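Local coordinates for malic enzyme (Entamoeba histolytica, PDB 3NV9), which probably catalyses the oxidative decarboxylation of malate to pyruvate with NAD or NADP as electron acceptor, as other malic enzymes do, at residues Asn231-Cys234 against Leu235-Ile238; Arg24-Ala27 against Lys28-Tyr32. All coordinates share one frame; numbering follows the deposited sequence.

How the contacts relate
Each contact is a run of about two turns within one helix. Contact 2 comes first along the chain, on helix 21-43 near the N-terminus. Contact 1 follows some two hundred residues later on helix 229-240, within the NAD-binding domain. Their centres are 30 Å apart and their nearest atoms about 20 Å, without touching, so neither shapes the other directly. Contact 1 lies 14 Å from the centre of the chain, against the six-stranded sheet; contact 2 lies 22 Å out, where the second subunit comes within reach. A partial link exists through R350, a sodium-site residue that follows strand 345-348 at the margin of that sheet and bonds to T29 of contact 2.

Contact 1. Residues Asn231-Cys234 against Leu235-Ile238; sequences NTTC and LRLI
N231 opens the sequence of i to i+4 backbone bonds by accepting L235 N at 2.9 Å on its carbonyl O; its side-chain ND2 turns instead to the carbonyl of G226 in the preceding loop. T232 O likewise takes R236 N, at 3.1 Å with an N-H...O angle of 162°. T232 packs on M250 of strand 248-252.

T233 is where side chains meet most closely. With CG2 anti to the backbone N, its methyl lies over one face of the R236 guanidinium, 3.4 Å from R236 NH2, and the two side chains run side by side in the same direction. The bend of the arginine at chi3 (80°) folds its head back over that methyl. On the other branch, T233 OG1 accepts a hydrogen bond from a water 2.6 Å away; the same water lies in the guanidinium plane and accepts from R236 NH1 at 3.2 Å, bridging the pair. OG1 also bonds to S229 O, while R236 NE forms a salt bridge with D380, so the guanidinium is held by the water at NH1 and by the salt bridge at NE. T233 O receives L237 N at 2.9 Å.

C234 closes the series, its O accepting I238 N at 3.0 Å. The isoleucine chain curls beside that carbonyl, with I238 CD1 4.4 Å from C234 CB. Towards helix 193-213, C234 meets T202 and I238 meets L206; L235 packs on strands 222-225 and 248-252.

Seven of the eight residues are buried, which fits the position of helix 229-240 as the connection of a beta-alpha-beta unit, strand 222-225 to strand 248-252, characteristic of the Rossmann fold of malic enzymes.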
loop_
_atom_site.group_PDB
_atom_site.type_symbol
_atom_site.label_atom_id
_atom_site.label_comp_id
_atom_site.label_asym_id
_atom_site.label_seq_id
_atom_site.Cartn_x
_atom_site.Cartn_y
_atom_site.Cartn_z
ATOM N N ASN A 231 -23.983 -15.035 4.831
ATOM C CA ASN A 231 -25.319 -15.567 4.678
ATOM C C ASN A 231 -26.442 -14.608 5.093
ATOM O O ASN A 231 -27.489 -14.504 4.410
ATOM C CB ASN A 231 -25.440 -16.908 5.384
ATOM C CG ASN A 231 -25.677 -18.040 4.418
ATOM O OD1 ASN A 231 -25.450 -17.896 3.219
ATOM N ND2 ASN A 231 -26.182 -19.162 4.922
ATOM N N THR A 232 -26.204 -13.935 6.211
ATOM C CA THR A 232 -27.065 -12.914 6.779
ATOM C C THR A 232 -27.329 -11.822 5.738
ATOM O O THR A 232 -28.481 -11.395 5.542
ATOM C CB THR A 232 -26.370 -12.314 8.062
ATOM O OG1 THR A 232 -26.749 -13.060 9.210
ATOM C CG2 THR A 232 -26.725 -10.907 8.325
ATOM N N THR A 233 -26.263 -11.359 5.080
ATOM C CA THR A 233 -26.378 -10.276 4.110
ATOM C C THR A 233 -27.015 -10.787 2.829
ATOM O O THR A 233 -27.747 -10.038 2.190
ATOM C CB THR A 233 -25.049 -9.596 3.836
ATOM O OG1 THR A 233 -24.355 -9.395 5.077
ATOM C CG2 THR A 233 -25.255 -8.254 3.136
ATOM N N CYS A 234 -26.759 -12.064 2.507
ATOM C CA CYS A 234 -27.350 -12.735 1.334
ATOM C C CYS A 234 -28.855 -12.769 1.467
ATOM O O CYS A 234 -29.558 -12.434 0.529
ATOM C CB CYS A 234 -26.817 -14.138 1.116
ATOM S SG CYS A 234 -25.118 -14.147 0.503
ATOM N N LEU A 235 -29.332 -13.150 2.650
ATOM C CA LEU A 235 -30.747 -13.194 2.963
ATOM C C LEU A 235 -31.349 -11.812 2.852
ATOM O O LEU A 235 -32.364 -11.640 2.194
ATOM C CB LEU A 235 -30.962 -13.753 4.376
ATOM C CG LEU A 235 -32.384 -14.148 4.766
ATOM C CD1 LEU A 235 -32.258 -15.228 5.832
ATOM C CD2 LEU A 235 -33.124 -12.883 5.293
ATOM N N ARG A 236 -30.715 -10.825 3.465
ATOM C CA ARG A 236 -31.231 -9.484 3.424
ATOM C C ARG A 236 -31.331 -8.890 2.007
ATOM O O ARG A 236 -32.339 -8.203 1.674
ATOM C CB ARG A 236 -30.396 -8.569 4.283
ATOM C CG ARG A 236 -30.924 -7.124 4.218
ATOM C CD ARG A 236 -30.160 -6.187 5.105
ATOM N NE ARG A 236 -28.892 -5.733 4.539
ATOM C CZ ARG A 236 -27.682 -5.971 5.048
ATOM N NH1 ARG A 236 -27.532 -6.745 6.121
ATOM N NH2 ARG A 236 -26.603 -5.450 4.468
ATOM N N LEU A 237 -30.313 -9.099 1.167
ATOM C CA LEU A 237 -30.427 -8.533 -0.181
ATOM C C LEU A 237 -31.489 -9.256 -0.948
ATOM O O LEU A 237 -32.187 -8.622 -1.728
ATOM C CB LEU A 237 -29.110 -8.531 -0.992
ATOM C CG LEU A 237 -28.043 -7.592 -0.435
ATOM C CD1 LEU A 237 -26.851 -7.441 -1.418
ATOM C CD2 LEU A 237 -28.619 -6.267 -0.002
ATOM N N ILE A 238 -31.584 -10.577 -0.754
ATOM C CA ILE A 238 -32.502 -11.452 -1.499
ATOM C C ILE A 238 -33.988 -11.143 -1.215
ATOM O O ILE A 238 -34.821 -11.222 -2.148
ATOM C CB ILE A 238 -32.155 -12.923 -1.296
ATOM C CG1 ILE A 238 -30.934 -13.285 -2.167
ATOM C CG2 ILE A 238 -33.318 -13.886 -1.652
ATOM C CD1 ILE A 238 -30.128 -14.561 -1.683
HETATM O O HOH W 1 -24.628 -7.656 7.026
#

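Contact 2. Residues Arg24-Ala27 against Lys28-Tyr32; sequences RAVA and KTQFY. With SO4 (sulfate ion), chain D.
A25 O is gripped twice by T29: the backbone N lies 3.3 Å from this oxygen and the side-chain OG1 2.9 Å. The two donors reach the oxygen from opposite faces of the carbonyl plane, so they share the acceptor without competing for one position. T29 OG1 sits beside its own backbone N (chi1 -49°), which turns the hydroxyl back to the preceding turn; R350 NH1 is a further partner of T29 OG1.

The regular i to i+4 bonds flank this pair. K28 N meets R24 O at 3.0 Å, and Q30 N meets V26 O at 3.0 Å with a nearly straight N-H...O angle of 172°. Alongside the first, K28 CG passes 3.5 Å from R24 O. R24 NH1 and K28 NZ stay 6.8 Å apart, and E12 forms salt bridges with both, probably offsetting their like charges; K28 NZ also bonds to D352 O. Q30 bends at chi2 and donates from NE2, at 2.9 Å, to O4 of a sulfate, probably from the crystallisation liquor, that is also hydrogen-bonded to K33 and to R71 of the second subunit.

This part of helix 21-43 packs between neighbours: V26, Q30 and F31 touch helix 470-485, K28, F31 and Y32 touch L11 of helix 11-14, and Y32 packs on N59 of the second subunit.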
loop_
_atom_site.group_PDB
_atom_site.type_symbol
_atom_site.label_atom_id
_atom_site.label_comp_id
_atom_site.label_asym_id
_atom_site.label_seq_id
_atom_site.Cartn_x
_atom_site.Cartn_y
_atom_site.Cartn_z
ATOM N N ARG A 24 -10.876 -37.158 -8.226
ATOM C CA ARG A 24 -10.734 -36.053 -9.161
ATOM C C ARG A 24 -10.958 -34.710 -8.428
ATOM O O ARG A 24 -10.111 -33.810 -8.519
ATOM C CB ARG A 24 -11.622 -36.256 -10.408
ATOM C CG ARG A 24 -11.886 -34.986 -11.242
ATOM C CD ARG A 24 -12.641 -35.280 -12.569
ATOM N NE ARG A 24 -11.924 -36.276 -13.339
ATOM C CZ ARG A 24 -11.150 -35.999 -14.386
ATOM N NH1 ARG A 24 -10.993 -34.749 -14.813
ATOM N NH2 ARG A 24 -10.522 -36.982 -15.004
ATOM N N ALA A 25 -12.047 -34.604 -7.655
ATOM C CA ALA A 25 -12.301 -33.405 -6.844
ATOM C C ALA A 25 -11.189 -33.097 -5.843
ATOM O O ALA A 25 -10.764 -31.945 -5.686
ATOM C CB ALA A 25 -13.675 -33.464 -6.130
ATOM N N VAL A 26 -10.709 -34.128 -5.155
ATOM C CA VAL A 26 -9.679 -33.922 -4.137
ATOM C C VAL A 26 -8.411 -33.511 -4.842
ATOM O O VAL A 26 -7.758 -32.604 -4.373
ATOM C CB VAL A 26 -9.444 -35.191 -3.278
ATOM C CG1 VAL A 26 -8.146 -35.061 -2.390
ATOM C CG2 VAL A 26 -10.661 -35.441 -2.402
ATOM N N ALA A 27 -8.074 -34.150 -5.969
ATOM C CA ALA A 27 -6.836 -33.848 -6.715
ATOM C C ALA A 27 -6.831 -32.458 -7.297
ATOM O O ALA A 27 -5.787 -31.840 -7.318
ATOM C CB ALA A 27 -6.525 -34.863 -7.817
ATOM N N LYS A 28 -7.970 -31.940 -7.727
ATOM C CA LYS A 28 -8.006 -30.520 -8.108
ATOM C C LYS A 28 -7.668 -29.597 -6.951
ATOM O O LYS A 28 -6.988 -28.573 -7.142
ATOM C CB LYS A 28 -9.363 -30.134 -8.650
ATOM C CG LYS A 28 -9.595 -30.682 -10.057
ATOM C CD LYS A 28 -11.108 -30.762 -10.401
ATOM C CE LYS A 28 -11.703 -29.368 -10.608
ATOM N NZ LYS A 28 -13.100 -29.462 -11.131
ATOM N N THR A 29 -8.148 -29.950 -5.757
ATOM C CA THR A 29 -7.964 -29.121 -4.585
ATOM C C THR A 29 -6.448 -29.104 -4.266
ATOM O O THR A 29 -5.831 -28.050 -4.173
ATOM C CB THR A 29 -8.882 -29.596 -3.412
ATOM O OG1 THR A 29 -10.231 -29.761 -3.894
ATOM C CG2 THR A 29 -8.949 -28.565 -2.256
ATOM N N GLN A 30 -5.868 -30.292 -4.157
ATOM C CA GLN A 30 -4.461 -30.497 -3.868
ATOM C C GLN A 30 -3.574 -29.896 -4.956
ATOM O O GLN A 30 -2.568 -29.277 -4.628
ATOM C CB GLN A 30 -4.192 -31.982 -3.666
ATOM C CG GLN A 30 -4.622 -32.493 -2.223
ATOM C CD GLN A 30 -3.856 -31.744 -1.105
ATOM O OE1 GLN A 30 -2.638 -31.658 -1.178
ATOM N NE2 GLN A 30 -4.578 -31.119 -0.145
ATOM N N PHE A 31 -3.949 -30.020 -6.233
ATOM C CA PHE A 31 -3.147 -29.377 -7.312
ATOM C C PHE A 31 -3.046 -27.844 -7.103
ATOM O O PHE A 31 -1.911 -27.278 -7.064
ATOM C CB PHE A 31 -3.685 -29.680 -8.706
ATOM C CG PHE A 31 -3.087 -28.806 -9.800
ATOM C CD1 PHE A 31 -1.787 -29.037 -10.264
ATOM C CD2 PHE A 31 -3.820 -27.745 -10.347
ATOM C CE1 PHE A 31 -1.212 -28.209 -11.266
ATOM C CE2 PHE A 31 -3.276 -26.933 -11.366
ATOM C CZ PHE A 31 -1.967 -27.158 -11.825
ATOM N N TYR A 32 -4.203 -27.200 -6.926
ATOM C CA TYR A 32 -4.249 -25.771 -6.737
ATOM C C TYR A 32 -3.633 -25.312 -5.442
ATOM O O TYR A 32 -2.968 -24.283 -5.432
ATOM C CB TYR A 32 -5.642 -25.211 -6.925
ATOM C CG TYR A 32 -6.034 -25.152 -8.391
ATOM C CD1 TYR A 32 -5.294 -24.389 -9.309
ATOM C CD2 TYR A 32 -7.124 -25.864 -8.865
ATOM C CE1 TYR A 32 -5.634 -24.356 -10.635
ATOM C CE2 TYR A 32 -7.468 -25.825 -10.202
ATOM C CZ TYR A 32 -6.738 -25.076 -11.066
ATOM O OH TYR A 32 -7.112 -25.053 -12.387
HETATM S S SO4 D . -3.505 -28.923 2.782
HETATM O O1 SO4 D . -4.943 -29.060 2.750
HETATM O O2 SO4 D . -3.234 -27.498 2.475
HETATM O O3 SO4 D . -2.959 -29.218 4.107
HETATM O O4 SO4 D . -2.917 -29.851 1.816
#